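Local coordinates for protein nucleoporin NUP170 (Chaetomium thermophilum, PDB 5HAX) that probably serves as a structural scaffold nucleoporin of the nuclear pore complex, joining a beta-propeller to a helical region, at residues Gln18-Tyr23 against Phe459-Ala464. Residues are numbered along the deposited sequence; the frame is centred on the assembly and turned at random.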
ATOM      1  N   GLN A  18     -18.262  11.126   1.716  1.00 51.62           N
ATOM      2  CA  GLN A  18     -17.688  12.217   0.936  1.00 52.88           C
ATOM      3  C   GLN A  18     -16.613  12.959   1.717  1.00 48.44           C
ATOM      4  O   GLN A  18     -15.646  13.451   1.125  1.00 48.13           O
ATOM      5  CB  GLN A  18     -18.791  13.184   0.505  1.00 53.37           C
ATOM      6  CG  GLN A  18     -19.662  12.660  -0.628  1.00 52.16           C
ATOM      7  CD  GLN A  18     -20.944  13.456  -0.810  1.00 65.85           C
ATOM      8  OE1 GLN A  18     -21.336  14.237   0.058  1.00 71.15           O
ATOM      9  NE2 GLN A  18     -21.603  13.261  -1.945  1.00 68.75           N
ATOM     10  N   LEU A  19     -16.764  13.051   3.039  1.00 46.40           N
ATOM     11  CA  LEU A  19     -15.759  13.724   3.852  1.00 48.00           C
ATOM     12  C   LEU A  19     -14.447  12.949   3.853  1.00 50.15           C
ATOM     13  O   LEU A  19     -13.370  13.544   3.737  1.00 45.89           O
ATOM     14  CB  LEU A  19     -16.283  13.907   5.276  1.00 50.04           C
ATOM     15  CG  LEU A  19     -15.568  14.945   6.140  1.00 61.25           C
ATOM     16  CD1 LEU A  19     -15.826  16.351   5.615  1.00 68.51           C
ATOM     17  CD2 LEU A  19     -16.010  14.825   7.591  1.00 69.47           C
ATOM     18  N   ASP A  20     -14.517  11.621   3.983  1.00 45.26           N
ATOM     19  CA  ASP A  20     -13.309  10.804   3.931  1.00 49.22           C
ATOM     20  C   ASP A  20     -12.674  10.841   2.548  1.00 48.82           C
ATOM     21  O   ASP A  20     -11.445  10.819   2.426  1.00 42.32           O
ATOM     22  CB  ASP A  20     -13.627   9.358   4.323  1.00 45.40           C
ATOM     23  CG  ASP A  20     -13.507   9.104   5.821  1.00 48.06           C
ATOM     24  OD1 ASP A  20     -12.838   9.892   6.523  1.00 41.06           O
ATOM     25  OD2 ASP A  20     -14.070   8.095   6.298  1.00 38.26           O
ATOM     26  N   ASP A  21     -13.491  10.890   1.496  1.00 45.31           N
ATOM     27  CA  ASP A  21     -12.972  10.919   0.134  1.00 45.02           C
ATOM     28  C   ASP A  21     -12.475  12.299  -0.278  1.00 44.22           C
ATOM     29  O   ASP A  21     -11.998  12.455  -1.407  1.00 46.58           O
ATOM     30  CB  ASP A  21     -14.045  10.443  -0.852  1.00 48.37           C
ATOM     31  CG  ASP A  21     -14.236   8.935  -0.828  1.00 51.76           C
ATOM     32  OD1 ASP A  21     -13.266   8.207  -0.526  1.00 50.28           O
ATOM     33  OD2 ASP A  21     -15.360   8.476  -1.121  1.00 53.59           O
ATOM     34  N   SER A  22     -12.578  13.294   0.600  1.00 42.64           N
ATOM     35  CA  SER A  22     -12.022  14.618   0.361  1.00 55.68           C
ATOM     36  C   SER A  22     -10.670  14.805   1.040  1.00 49.97           C
ATOM     37  O   SER A  22     -10.189  15.940   1.136  1.00 44.01           O
ATOM     38  CB  SER A  22     -13.004  15.693   0.834  1.00 47.04           C
ATOM     39  OG  SER A  22     -13.089  15.721   2.248  1.00 54.72           O
ATOM     40  N   TYR A  23     -10.058  13.724   1.516  1.00 50.40           N
ATOM     41  CA  TYR A  23      -8.737  13.814   2.121  1.00 42.87           C
ATOM     42  C   TYR A  23      -7.749  14.396   1.111  1.00 33.60           C
ATOM     43  O   TYR A  23      -7.742  13.972  -0.052  1.00 40.17           O
ATOM     44  CB  TYR A  23      -8.270  12.435   2.589  1.00 44.17           C
ATOM     45  CG  TYR A  23      -6.877  12.429   3.175  1.00 43.75           C
ATOM     46  CD1 TYR A  23      -6.665  12.741   4.508  1.00 40.40           C
ATOM     47  CD2 TYR A  23      -5.776  12.115   2.392  1.00 45.69           C
ATOM     48  CE1 TYR A  23      -5.397  12.740   5.048  1.00 42.69           C
ATOM     49  CE2 TYR A  23      -4.502  12.111   2.924  1.00 35.36           C
ATOM     50  CZ  TYR A  23      -4.318  12.426   4.251  1.00 47.26           C
ATOM     51  OH  TYR A  23      -3.055  12.429   4.791  1.00 42.35           O
ATOM     52  N   PHE A 459      -7.232   9.383  -1.702  1.00 39.83           N
ATOM     53  CA  PHE A 459      -6.354   8.229  -1.875  1.00 40.53           C
ATOM     54  C   PHE A 459      -5.578   7.904  -0.603  1.00 34.16           C
ATOM     55  O   PHE A 459      -5.440   6.732  -0.238  1.00 40.98           O
ATOM     56  CB  PHE A 459      -5.387   8.491  -3.028  1.00 39.07           C
ATOM     57  CG  PHE A 459      -4.377   7.399  -3.232  1.00 41.59           C
ATOM     58  CD1 PHE A 459      -4.646   6.343  -4.083  1.00 39.59           C
ATOM     59  CD2 PHE A 459      -3.156   7.433  -2.576  1.00 40.00           C
ATOM     60  CE1 PHE A 459      -3.717   5.337  -4.275  1.00 42.59           C
ATOM     61  CE2 PHE A 459      -2.226   6.430  -2.765  1.00 43.41           C
ATOM     62  CZ  PHE A 459      -2.508   5.381  -3.616  1.00 44.49           C
ATOM     63  N   GLY A 460      -5.049   8.920   0.074  1.00 38.95           N
ATOM     64  CA  GLY A 460      -4.121   8.689   1.164  1.00 43.15           C
ATOM     65  C   GLY A 460      -4.755   8.603   2.537  1.00 44.76           C
ATOM     66  O   GLY A 460      -4.056   8.719   3.546  1.00 35.84           O
ATOM     67  N   ASN A 461      -6.069   8.385   2.600  1.00 39.32           N
ATOM     68  CA  ASN A 461      -6.797   8.438   3.869  1.00 42.14           C
ATOM     69  C   ASN A 461      -6.626   7.114   4.614  1.00 39.01           C
ATOM     70  O   ASN A 461      -7.452   6.202   4.542  1.00 42.34           O
ATOM     71  CB  ASN A 461      -8.265   8.759   3.628  1.00 38.82           C
ATOM     72  CG  ASN A 461      -8.983   9.171   4.898  1.00 45.88           C
ATOM     73  OD1 ASN A 461      -8.489   8.949   6.003  1.00 42.85           O
ATOM     74  ND2 ASN A 461     -10.157   9.768   4.747  1.00 38.92           N
ATOM     75  N   GLU A 462      -5.522   7.027   5.364  1.00 35.06           N
ATOM     76  CA  GLU A 462      -5.268   5.850   6.194  1.00 35.35           C
ATOM     77  C   GLU A 462      -6.389   5.621   7.198  1.00 36.90           C
ATOM     78  O   GLU A 462      -6.747   4.474   7.493  1.00 33.13           O
ATOM     79  CB  GLU A 462      -3.951   6.001   6.951  1.00 41.40           C
ATOM     80  CG  GLU A 462      -2.693   6.020   6.114  1.00 39.37           C
ATOM     81  CD  GLU A 462      -1.454   5.977   6.984  1.00 35.31           C
ATOM     82  OE1 GLU A 462      -0.818   4.907   7.063  1.00 39.65           O
ATOM     83  OE2 GLU A 462      -1.129   7.007   7.610  1.00 43.48           O
ATOM     84  N   LEU A 463      -6.930   6.703   7.762  1.00 40.04           N
ATOM     85  CA  LEU A 463      -7.934   6.572   8.811  1.00 44.74           C
ATOM     86  C   LEU A 463      -9.167   5.840   8.302  1.00 40.95           C
ATOM     87  O   LEU A 463      -9.777   5.051   9.030  1.00 43.02           O
ATOM     88  CB  LEU A 463      -8.309   7.957   9.339  1.00 40.95           C
ATOM     89  CG  LEU A 463      -7.145   8.733   9.958  1.00 42.64           C
ATOM     90  CD1 LEU A 463      -7.493  10.204  10.099  1.00 42.94           C
ATOM     91  CD2 LEU A 463      -6.771   8.138  11.305  1.00 49.24           C
ATOM     92  N   ALA A 464      -9.528   6.070   7.039  1.00 39.87           N
ATOM     93  CA  ALA A 464     -10.759   5.515   6.493  1.00 40.85           C
ATOM     94  C   ALA A 464     -10.686   4.003   6.320  1.00 45.51           C
ATOM     95  O   ALA A 464     -11.722   3.329   6.375  1.00 43.72           O
ATOM     96  CB  ALA A 464     -11.071   6.179   5.154  1.00 37.35           C
TER
HETATM   97  O   HOH W   1      -1.713   9.784   4.247  1.00 39.96           O
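The carboxamide of Asn461 reaches toward Asp20, at the C-terminal part of helix 5-20, and its ND2 directs one N-H at the backbone O of Asp20 and the other at OD1. ND2 lies 2.9 Å from Asp20 O, with that oxygen almost in the amide plane and an N-H...O angle of 158°. The second bond, from ND2 to Asp20 OD1 at 3.2 Å, is more bent; the donor approaches from above the carboxylate plane, and carboxylate and amide stand nearly perpendicular. The strongest polar partner of this carboxylate lies outside the contact: OD2 makes a salt bridge to Arg597 NE of helix 586-599. The methyl of Ala464 packs against Asp20 OD2 at 3.7 Å.

Tyr23 covers the other part of Asn461. A chi1 of 177°, with CG anti to the backbone N, carries its ring across the loop. One face lies over Asn461 CA in a CH-pi contact, 4.2 Å from the ring centroid and offset toward the rim, while Tyr23 CE2 comes within 3.5 Å of Gly460 O. A water links the phenol to the loop, 3.0 Å from Tyr23 OH and donating to Gly460 O.

Asn461 is steadied from its own side by an Asx motif, in which OD1 accepts from the backbone N of Ala464 at 3.2 Å. Replacing Asn461 with an alanine is likely to leave Asp20 O without its bond across the contact and Ala464 N without its bond to the side chain. On the opposing segment, Asp20 to Tyr23 form a type I beta turn, and Ser22 N and OG both bond to Leu19 O.

Tyr23 rests on Thr411 and Ile414 of helix 411-416, and its backbone bonds to Gly458. The buried contact thus fastens the C-terminal part of the N-terminal helix to the loop between helix 456-459 and strand 473-478, within the Nup133 N-terminal-like (beta-propeller clan) region, with helices 411-416 and 586-599 packed alongside.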